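PDB 5I97: conjugal transfer protein from Escherichia coli, which probably serves as a VirB8-like inner-membrane component of the pKM101 type IV secretion system, which carries out conjugal DNA transfer. Local coordinates for residues 19-25 / 132-136; 52-57 / 68-72. All coordinates share one frame; numbering follows the deposited sequence.

Both contacts lie in the NTF2-like VirB8 domain of TraE, the part after the transmembrane helix, probably periplasmic as in other VirB8 proteins, but they join different elements. Contact 1 is a surface contact near the start of the modelled chain: the loop before helix 27-42 meets the end of strand 124-134. Contact 2 is partly buried, closer to the chain centre, and packs helix 49-58 against the end of helix 62-69 and the turn that follows. Backbone and carboxylate hydrogen bonds dominate contact 1, with one aromatic pair beside them, whereas contact 2 is an aromatic cluster whose polar link is a single water. Their centres are about 21 Å apart, and they do not touch.

Contact 1. Residues 19-25 / 132-136; sequences TRDQTSY and YEYKS
Q22 and Y134 form a single antiparallel bridge, a hydrogen-bonded pair, by which the loop before helix 27-42 lies along the end of strand 124-134 in the antiparallel sheet of this NTF2-like domain. The Q22 N-H donates to Y134 O over 2.9 Å; the return bond from Y134 N to Q22 O is modelled doubtfully short. Y134 O also receives a CA-H...O contact from D21, with CA and O 3.3 Å apart.

Aromatic packing adds a second kind of contact. Y25 turns a ring edge to one face of Y134 in a T-shaped pair, centroids 4.5 Å apart and planes at 75°. CD2 of Y25 leads, 3.2 Å above the Y134 plane over the ring centre, with CE2 beside it. Q22 O and the backbone of T23 meet the rim of the same ring near its plane. F151 adds a second edge-to-face partner, and the Y134 hydroxyl bonds to D30, the aspartate that also takes bonds from Y132 OH and S24 OG. A leucine in place of Y134 would probably leave the Y25 edge without its aromatic face and D30 without one of its hydroxyl partners.

Beyond the bridge the contact is polar and more exposed. D21 holds CG anti to its carbonyl carbon (chi1 -66°), which brings OD1 to S136. K135 crosses the same carboxylate with its aliphatic chain, CD lying 3.5 Å from D21 OD1, while its NZ stays 4.5 Å from D21 OD2, beyond a salt bridge. S136 grips OD1 twice: its OG weakly, and its backbone N at 3.0 Å, meeting D21 OD1 nearly along the C-O axis.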
ATOM      1  N   THR A  19     -27.718 -18.928  -5.326  1.00 40.95           N
ATOM      2  CA  THR A  19     -29.112 -18.800  -5.739  1.00 41.99           C
ATOM      3  C   THR A  19     -29.478 -19.744  -6.891  1.00 39.53           C
ATOM      4  O   THR A  19     -30.664 -19.963  -7.161  1.00 43.73           O
ATOM      5  CB  THR A  19     -29.444 -17.348  -6.159  1.00 45.25           C
ATOM      6  OG1 THR A  19     -30.848 -17.104  -5.999  1.00 48.56           O
ATOM      7  CG2 THR A  19     -29.056 -17.097  -7.607  1.00 45.64           C
ATOM      8  N   ARG A  20     -28.476 -20.316  -7.559  1.00 48.01           N
ATOM      9  CA  ARG A  20     -28.740 -21.242  -8.660  1.00 35.67           C
ATOM     10  C   ARG A  20     -27.534 -22.116  -9.006  1.00 35.17           C
ATOM     11  O   ARG A  20     -26.395 -21.653  -9.011  1.00 34.24           O
ATOM     12  CB  ARG A  20     -29.198 -20.453  -9.900  1.00 36.17           C
ATOM     13  CG  ARG A  20     -29.798 -21.287 -11.049  1.00 37.26           C
ATOM     14  CD  ARG A  20     -30.430 -20.376 -12.116  1.00 37.91           C
ATOM     15  NE  ARG A  20     -30.915 -21.102 -13.289  1.00 38.99           N
ATOM     16  CZ  ARG A  20     -30.208 -21.305 -14.399  1.00 39.00           C
ATOM     17  NH1 ARG A  20     -28.979 -20.821 -14.508  1.00 37.99           N
ATOM     18  NH2 ARG A  20     -30.737 -21.981 -15.410  1.00 40.11           N
ATOM     19  N   ASP A  21     -27.795 -23.374  -9.333  1.00 35.86           N
ATOM     20  CA  ASP A  21     -26.747 -24.277  -9.780  1.00 35.61           C
ATOM     21  C   ASP A  21     -26.348 -23.970 -11.210  1.00 35.74           C
ATOM     22  O   ASP A  21     -27.062 -24.289 -12.159  1.00 36.70           O
ATOM     23  CB  ASP A  21     -27.182 -25.735  -9.692  1.00 36.43           C
ATOM     24  CG  ASP A  21     -27.410 -26.185  -8.276  1.00 36.35           C
ATOM     25  OD1 ASP A  21     -26.924 -25.486  -7.364  1.00 35.50           O
ATOM     26  OD2 ASP A  21     -28.071 -27.231  -8.079  1.00 38.56           O
ATOM     27  N   GLN A  22     -25.191 -23.334 -11.333  1.00 34.82           N
ATOM     28  CA  GLN A  22     -24.532 -22.982 -12.598  1.00 34.81           C
ATOM     29  C   GLN A  22     -23.044 -23.184 -12.637  1.00 34.03           C
ATOM     30  O   GLN A  22     -22.340 -22.818 -11.714  1.00 33.13           O
ATOM     31  CB  GLN A  22     -24.721 -21.506 -12.924  1.00 34.58           C
ATOM     32  CG  GLN A  22     -25.733 -21.018 -13.852  1.00 35.49           C
ATOM     33  CD  GLN A  22     -26.206 -19.666 -13.427  1.00 35.23           C
ATOM     34  OE1 GLN A  22     -26.099 -19.345 -12.278  1.00 40.67           O
ATOM     35  NE2 GLN A  22     -26.487 -18.792 -14.382  1.00 45.83           N
ATOM     36  N   THR A  23     -22.561 -23.672 -13.765  1.00 34.45           N
ATOM     37  CA  THR A  23     -21.143 -23.725 -13.996  1.00 33.84           C
ATOM     38  C   THR A  23     -20.556 -22.326 -14.202  1.00 33.14           C
ATOM     39  O   THR A  23     -19.542 -21.994 -13.596  1.00 32.25           O
ATOM     40  CB  THR A  23     -20.823 -24.606 -15.190  1.00 34.63           C
ATOM     41  OG1 THR A  23     -21.262 -25.939 -14.915  1.00 35.25           O
ATOM     42  CG2 THR A  23     -19.328 -24.625 -15.443  1.00 34.07           C
ATOM     43  N   SER A  24     -21.213 -21.495 -15.011  1.00 33.59           N
ATOM     44  CA  SER A  24     -20.673 -20.172 -15.310  1.00 33.06           C
ATOM     45  C   SER A  24     -21.708 -19.066 -15.237  1.00 33.25           C
ATOM     46  O   SER A  24     -22.903 -19.309 -15.286  1.00 34.00           O
ATOM     47  CB  SER A  24     -20.020 -20.158 -16.695  1.00 33.50           C
ATOM     48  OG  SER A  24     -19.710 -18.835 -17.091  1.00 33.20           O
ATOM     49  N   TYR A  25     -21.215 -17.843 -15.130  1.00 32.62           N
ATOM     50  CA  TYR A  25     -22.038 -16.645 -15.125  1.00 32.79           C
ATOM     51  C   TYR A  25     -21.552 -15.659 -16.172  1.00 32.89           C
ATOM     52  O   TYR A  25     -21.925 -14.493 -16.146  1.00 32.88           O
ATOM     53  CB  TYR A  25     -22.012 -15.968 -13.758  1.00 31.96           C
ATOM     54  CG  TYR A  25     -23.186 -16.269 -12.874  1.00 32.29           C
ATOM     55  CD1 TYR A  25     -24.399 -15.608 -13.046  1.00 32.99           C
ATOM     56  CD2 TYR A  25     -23.093 -17.210 -11.858  1.00 32.00           C
ATOM     57  CE1 TYR A  25     -25.482 -15.882 -12.234  1.00 33.39           C
ATOM     58  CE2 TYR A  25     -24.167 -17.487 -11.038  1.00 32.39           C
ATOM     59  CZ  TYR A  25     -25.361 -16.816 -11.229  1.00 33.09           C
ATOM     60  OH  TYR A  25     -26.440 -17.098 -10.417  1.00 33.57           O
ATOM     61  N   TYR A 132     -14.186 -24.481 -10.932  1.00 30.02           N
ATOM     62  CA  TYR A 132     -15.216 -23.711 -10.258  1.00 29.78           C
ATOM     63  C   TYR A 132     -16.628 -24.004 -10.774  1.00 30.59           C
ATOM     64  O   TYR A 132     -16.817 -24.662 -11.796  1.00 31.34           O
ATOM     65  CB  TYR A 132     -14.923 -22.219 -10.379  1.00 29.14           C
ATOM     66  CG  TYR A 132     -15.077 -21.669 -11.769  1.00 29.53           C
ATOM     67  CD1 TYR A 132     -14.056 -21.781 -12.691  1.00 29.63           C
ATOM     68  CD2 TYR A 132     -16.250 -21.041 -12.164  1.00 29.90           C
ATOM     69  CE1 TYR A 132     -14.195 -21.285 -13.965  1.00 30.09           C
ATOM     70  CE2 TYR A 132     -16.398 -20.545 -13.426  1.00 30.35           C
ATOM     71  CZ  TYR A 132     -15.371 -20.667 -14.325  1.00 30.45           C
ATOM     72  OH  TYR A 132     -15.513 -20.161 -15.599  1.00 31.00           O
ATOM     73  N   GLU A 133     -17.604 -23.633  -9.951  1.00 30.50           N
ATOM     74  CA  GLU A 133     -19.020 -23.827 -10.236  1.00 31.28           C
ATOM     75  C   GLU A 133     -19.836 -22.927  -9.313  1.00 30.99           C
ATOM     76  O   GLU A 133     -19.312 -22.425  -8.319  1.00 30.21           O
ATOM     77  CB  GLU A 133     -19.416 -25.290 -10.036  1.00 31.98           C
ATOM     78  CG  GLU A 133     -19.206 -25.802  -8.621  1.00 31.61           C
ATOM     79  CD  GLU A 133     -19.678 -27.231  -8.442  1.00 33.73           C
ATOM     80  OE1 GLU A 133     -19.712 -27.978  -9.442  1.00 33.05           O
ATOM     81  OE2 GLU A 133     -20.015 -27.609  -7.300  1.00 35.72           O
ATOM     82  N   TYR A 134     -21.114 -22.726  -9.623  1.00 31.68           N
ATOM     83  CA  TYR A 134     -21.978 -21.990  -8.717  1.00 31.59           C
ATOM     84  C   TYR A 134     -23.029 -22.947  -8.173  1.00 32.35           C
ATOM     85  O   TYR A 134     -23.594 -23.741  -8.918  1.00 33.18           O
ATOM     86  CB  TYR A 134     -22.606 -20.792  -9.411  1.00 31.77           C
ATOM     87  CG  TYR A 134     -21.619 -19.754  -9.913  1.00 31.09           C
ATOM     88  CD1 TYR A 134     -20.923 -19.944 -11.098  1.00 31.20           C
ATOM     89  CD2 TYR A 134     -21.436 -18.560  -9.237  1.00 30.44           C
ATOM     90  CE1 TYR A 134     -20.053 -18.987 -11.575  1.00 30.68           C
ATOM     91  CE2 TYR A 134     -20.566 -17.597  -9.707  1.00 29.89           C
ATOM     92  CZ  TYR A 134     -19.882 -17.814 -10.884  1.00 30.01           C
ATOM     93  OH  TYR A 134     -19.011 -16.863 -11.369  1.00 29.55           O
ATOM     94  N   LYS A 135     -23.266 -22.888  -6.867  1.00 32.13           N
ATOM     95  CA  LYS A 135     -24.271 -23.725  -6.226  1.00 32.88           C
ATOM     96  C   LYS A 135     -25.208 -22.941  -5.339  1.00 33.65           C
ATOM     97  O   LYS A 135     -24.773 -22.204  -4.460  1.00 37.60           O
ATOM     98  CB  LYS A 135     -23.605 -24.812  -5.379  1.00 32.74           C
ATOM     99  CG  LYS A 135     -22.830 -25.862  -6.137  1.00 32.88           C
ATOM    100  CD  LYS A 135     -23.770 -26.813  -6.862  1.00 35.67           C
ATOM    101  CE  LYS A 135     -23.018 -27.958  -7.525  1.00 42.36           C
ATOM    102  NZ  LYS A 135     -23.917 -28.833  -8.332  1.00 48.70           N
ATOM    103  N   SER A 136     -26.500 -23.077  -5.590  1.00 33.94           N
ATOM    104  CA  SER A 136     -27.479 -22.636  -4.615  1.00 39.45           C
ATOM    105  C   SER A 136     -27.474 -23.605  -3.437  1.00 38.15           C
ATOM    106  O   SER A 136     -27.817 -24.785  -3.589  1.00 36.57           O
ATOM    107  CB  SER A 136     -28.871 -22.567  -5.233  1.00 44.71           C
ATOM    108  OG  SER A 136     -29.334 -23.867  -5.548  1.00 48.13           O
TER

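Contact 2. Residues 52-57 / 68-72; sequences DYTAVG and YQSKF
V56 and Y68 form the tight part of the contact between helix 49-58 and the end of helix 62-69 with the turn after it. CG1 of V56 lies over the centre of the Y68 ring in a CH-pi contact, 3.5 Å from the centroid and 14° off the ring normal. On the opposite face, offset toward the rim, F72 CD2 stands 4.2 Å above the plane, so the tyrosine is flanked on both sides. Y53 completes the aromatic cluster: with CG anti to the backbone N (chi1 179°), its ring reaches across to F72 and directs an edge at the phenylalanine face, centroids 5.1 Å apart and planes at 75°. Toward Y68 it is turned obliquely, Y53 CD1 lying 3.5 Å from Y68 CE2, and the Y68 hydroxyl oxygen rests 3.4 Å from Y53 CA.

V56 and Y68 are buried, whereas Y53 and Q69 are partly exposed and are bridged by a water, which donates to Y53 O at 2.6 Å and accepts from Q69 NE2. The aliphatic part of Q69 runs across the end of Y53, with CG 3.4 Å from Y53 OH. That same water sits over one face of the Y53 ring, toward its rim.

Helix 27-42 backs the dense side, through Y37 and R41 against V56 and R41 against Y68, and its H40 bonds to D52; F72 meets L78 and D79 of helix 78-82, the last helix before strand 86-98.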
ATOM      1  N   ASP A  52     -10.472 -12.985   5.102  1.00 23.51           N
ATOM      2  CA  ASP A  52      -9.980 -13.779   3.984  1.00 23.39           C
ATOM      3  C   ASP A  52     -10.228 -15.263   4.209  1.00 23.81           C
ATOM      4  O   ASP A  52     -10.644 -15.971   3.297  1.00 24.00           O
ATOM      5  CB  ASP A  52      -8.484 -13.528   3.761  1.00 22.97           C
ATOM      6  CG  ASP A  52      -8.186 -12.115   3.306  1.00 22.78           C
ATOM      7  OD1 ASP A  52      -9.063 -11.488   2.675  1.00 25.72           O
ATOM      8  OD2 ASP A  52      -7.084 -11.617   3.605  1.00 24.66           O
ATOM      9  N   TYR A  53      -9.952 -15.731   5.425  1.00 24.03           N
ATOM     10  CA  TYR A  53     -10.150 -17.126   5.813  1.00 24.52           C
ATOM     11  C   TYR A  53     -11.616 -17.539   5.704  1.00 25.01           C
ATOM     12  O   TYR A  53     -11.944 -18.646   5.275  1.00 25.37           O
ATOM     13  CB  TYR A  53      -9.645 -17.347   7.237  1.00 24.75           C
ATOM     14  CG  TYR A  53      -9.831 -18.744   7.756  1.00 25.35           C
ATOM     15  CD1 TYR A  53      -8.871 -19.719   7.530  1.00 25.42           C
ATOM     16  CD2 TYR A  53     -10.974 -19.095   8.454  1.00 25.92           C
ATOM     17  CE1 TYR A  53      -9.027 -20.998   8.009  1.00 26.04           C
ATOM     18  CE2 TYR A  53     -11.145 -20.372   8.927  1.00 26.54           C
ATOM     19  CZ  TYR A  53     -10.167 -21.319   8.706  1.00 26.59           C
ATOM     20  OH  TYR A  53     -10.350 -22.597   9.176  1.00 28.59           O
ATOM     21  N   THR A  54     -12.491 -16.665   6.167  1.00 25.12           N
ATOM     22  CA  THR A  54     -13.919 -16.909   6.077  1.00 25.64           C
ATOM     23  C   THR A  54     -14.350 -16.970   4.619  1.00 25.57           C
ATOM     24  O   THR A  54     -15.083 -17.871   4.231  1.00 26.04           O
ATOM     25  CB  THR A  54     -14.716 -15.832   6.822  1.00 25.82           C
ATOM     26  OG1 THR A  54     -14.405 -15.917   8.219  1.00 26.37           O
ATOM     27  CG2 THR A  54     -16.209 -16.036   6.639  1.00 26.43           C
ATOM     28  N   ALA A  55     -13.857 -16.035   3.812  1.00 25.06           N
ATOM     29  CA  ALA A  55     -14.217 -15.974   2.402  1.00 25.05           C
ATOM     30  C   ALA A  55     -13.807 -17.226   1.631  1.00 25.18           C
ATOM     31  O   ALA A  55     -14.610 -17.775   0.866  1.00 30.22           O
ATOM     32  CB  ALA A  55     -13.606 -14.745   1.762  1.00 24.52           C
ATOM     33  N   VAL A  56     -12.572 -17.677   1.818  1.00 24.91           N
ATOM     34  CA  VAL A  56     -12.097 -18.871   1.131  1.00 25.11           C
ATOM     35  C   VAL A  56     -12.927 -20.087   1.502  1.00 25.76           C
ATOM     36  O   VAL A  56     -13.243 -20.912   0.642  1.00 26.13           O
ATOM     37  CB  VAL A  56     -10.622 -19.150   1.449  1.00 24.82           C
ATOM     38  CG1 VAL A  56     -10.185 -20.494   0.889  1.00 25.17           C
ATOM     39  CG2 VAL A  56      -9.758 -18.025   0.921  1.00 24.25           C
ATOM     40  N   GLY A  57     -13.301 -20.175   2.776  1.00 25.98           N
ATOM     41  CA  GLY A  57     -14.134 -21.262   3.256  1.00 26.68           C
ATOM     42  C   GLY A  57     -15.499 -21.304   2.593  1.00 27.12           C
ATOM     43  O   GLY A  57     -15.981 -22.369   2.226  1.00 27.67           O
ATOM     44  N   TYR A  68      -7.119 -26.061   2.660  1.00 28.47           N
ATOM     45  CA  TYR A  68      -6.673 -24.698   2.898  1.00 26.44           C
ATOM     46  C   TYR A  68      -6.649 -24.361   4.373  1.00 26.42           C
ATOM     47  O   TYR A  68      -5.771 -23.649   4.836  1.00 27.35           O
ATOM     48  CB  TYR A  68      -7.582 -23.710   2.174  1.00 26.04           C
ATOM     49  CG  TYR A  68      -7.559 -22.295   2.722  1.00 25.46           C
ATOM     50  CD1 TYR A  68      -6.588 -21.399   2.315  1.00 24.94           C
ATOM     51  CD2 TYR A  68      -8.519 -21.850   3.620  1.00 25.51           C
ATOM     52  CE1 TYR A  68      -6.560 -20.110   2.790  1.00 24.47           C
ATOM     53  CE2 TYR A  68      -8.495 -20.552   4.105  1.00 25.05           C
ATOM     54  CZ  TYR A  68      -7.512 -19.687   3.684  1.00 24.52           C
ATOM     55  OH  TYR A  68      -7.476 -18.389   4.144  1.00 24.12           O
ATOM     56  N   GLN A  69      -7.642 -24.855   5.100  1.00 26.88           N
ATOM     57  CA  GLN A  69      -7.782 -24.566   6.520  1.00 27.01           C
ATOM     58  C   GLN A  69      -6.752 -25.294   7.366  1.00 27.41           C
ATOM     59  O   GLN A  69      -6.568 -24.980   8.536  1.00 30.59           O
ATOM     60  CB  GLN A  69      -9.190 -24.930   6.989  1.00 27.51           C
ATOM     61  CG  GLN A  69     -10.291 -24.207   6.234  1.00 27.24           C
ATOM     62  CD  GLN A  69     -11.672 -24.739   6.541  1.00 27.87           C
ATOM     63  OE1 GLN A  69     -11.821 -25.835   7.063  1.00 28.63           O
ATOM     64  NE2 GLN A  69     -12.692 -23.948   6.232  1.00 27.73           N
ATOM     65  N   SER A  70      -6.072 -26.250   6.749  1.00 27.69           N
ATOM     66  CA  SER A  70      -5.077 -27.065   7.417  1.00 28.20           C
ATOM     67  C   SER A  70      -3.927 -26.236   7.994  1.00 27.84           C
ATOM     68  O   SER A  70      -3.510 -26.448   9.126  1.00 28.24           O
ATOM     69  CB  SER A  70      -4.551 -28.118   6.442  1.00 34.02           C
ATOM     70  OG  SER A  70      -3.355 -28.703   6.912  1.00 47.48           O
ATOM     71  N   LYS A  71      -3.425 -25.294   7.203  1.00 27.16           N
ATOM     72  CA  LYS A  71      -2.289 -24.465   7.595  1.00 26.83           C
ATOM     73  C   LYS A  71      -2.609 -23.528   8.758  1.00 26.66           C
ATOM     74  O   LYS A  71      -1.699 -22.949   9.348  1.00 26.56           O
ATOM     75  CB  LYS A  71      -1.770 -23.664   6.399  1.00 26.20           C
ATOM     76  CG  LYS A  71      -2.817 -22.878   5.653  1.00 32.48           C
ATOM     77  CD  LYS A  71      -2.278 -22.343   4.336  1.00 43.32           C
ATOM     78  CE  LYS A  71      -0.798 -21.997   4.424  1.00 56.72           C
ATOM     79  NZ  LYS A  71      -0.223 -21.552   3.118  1.00 64.87           N
ATOM     80  N   PHE A  72      -3.894 -23.373   9.079  1.00 26.71           N
ATOM     81  CA  PHE A  72      -4.327 -22.413  10.090  1.00 26.60           C
ATOM     82  C   PHE A  72      -4.665 -23.106  11.391  1.00 27.37           C
ATOM     83  O   PHE A  72      -5.146 -22.493  12.339  1.00 27.49           O
ATOM     84  CB  PHE A  72      -5.545 -21.616   9.613  1.00 26.21           C
ATOM     85  CG  PHE A  72      -5.254 -20.689   8.477  1.00 25.49           C
ATOM     86  CD1 PHE A  72      -4.719 -19.438   8.718  1.00 25.03           C
ATOM     87  CD2 PHE A  72      -5.512 -21.062   7.178  1.00 25.35           C
ATOM     88  CE1 PHE A  72      -4.434 -18.589   7.686  1.00 24.45           C
ATOM     89  CE2 PHE A  72      -5.235 -20.214   6.143  1.00 24.79           C
ATOM     90  CZ  PHE A  72      -4.699 -18.974   6.395  1.00 24.33           C
TER
HETATM   91  O   HOH W   1     -12.493 -21.098   6.106  1.00 26.51           O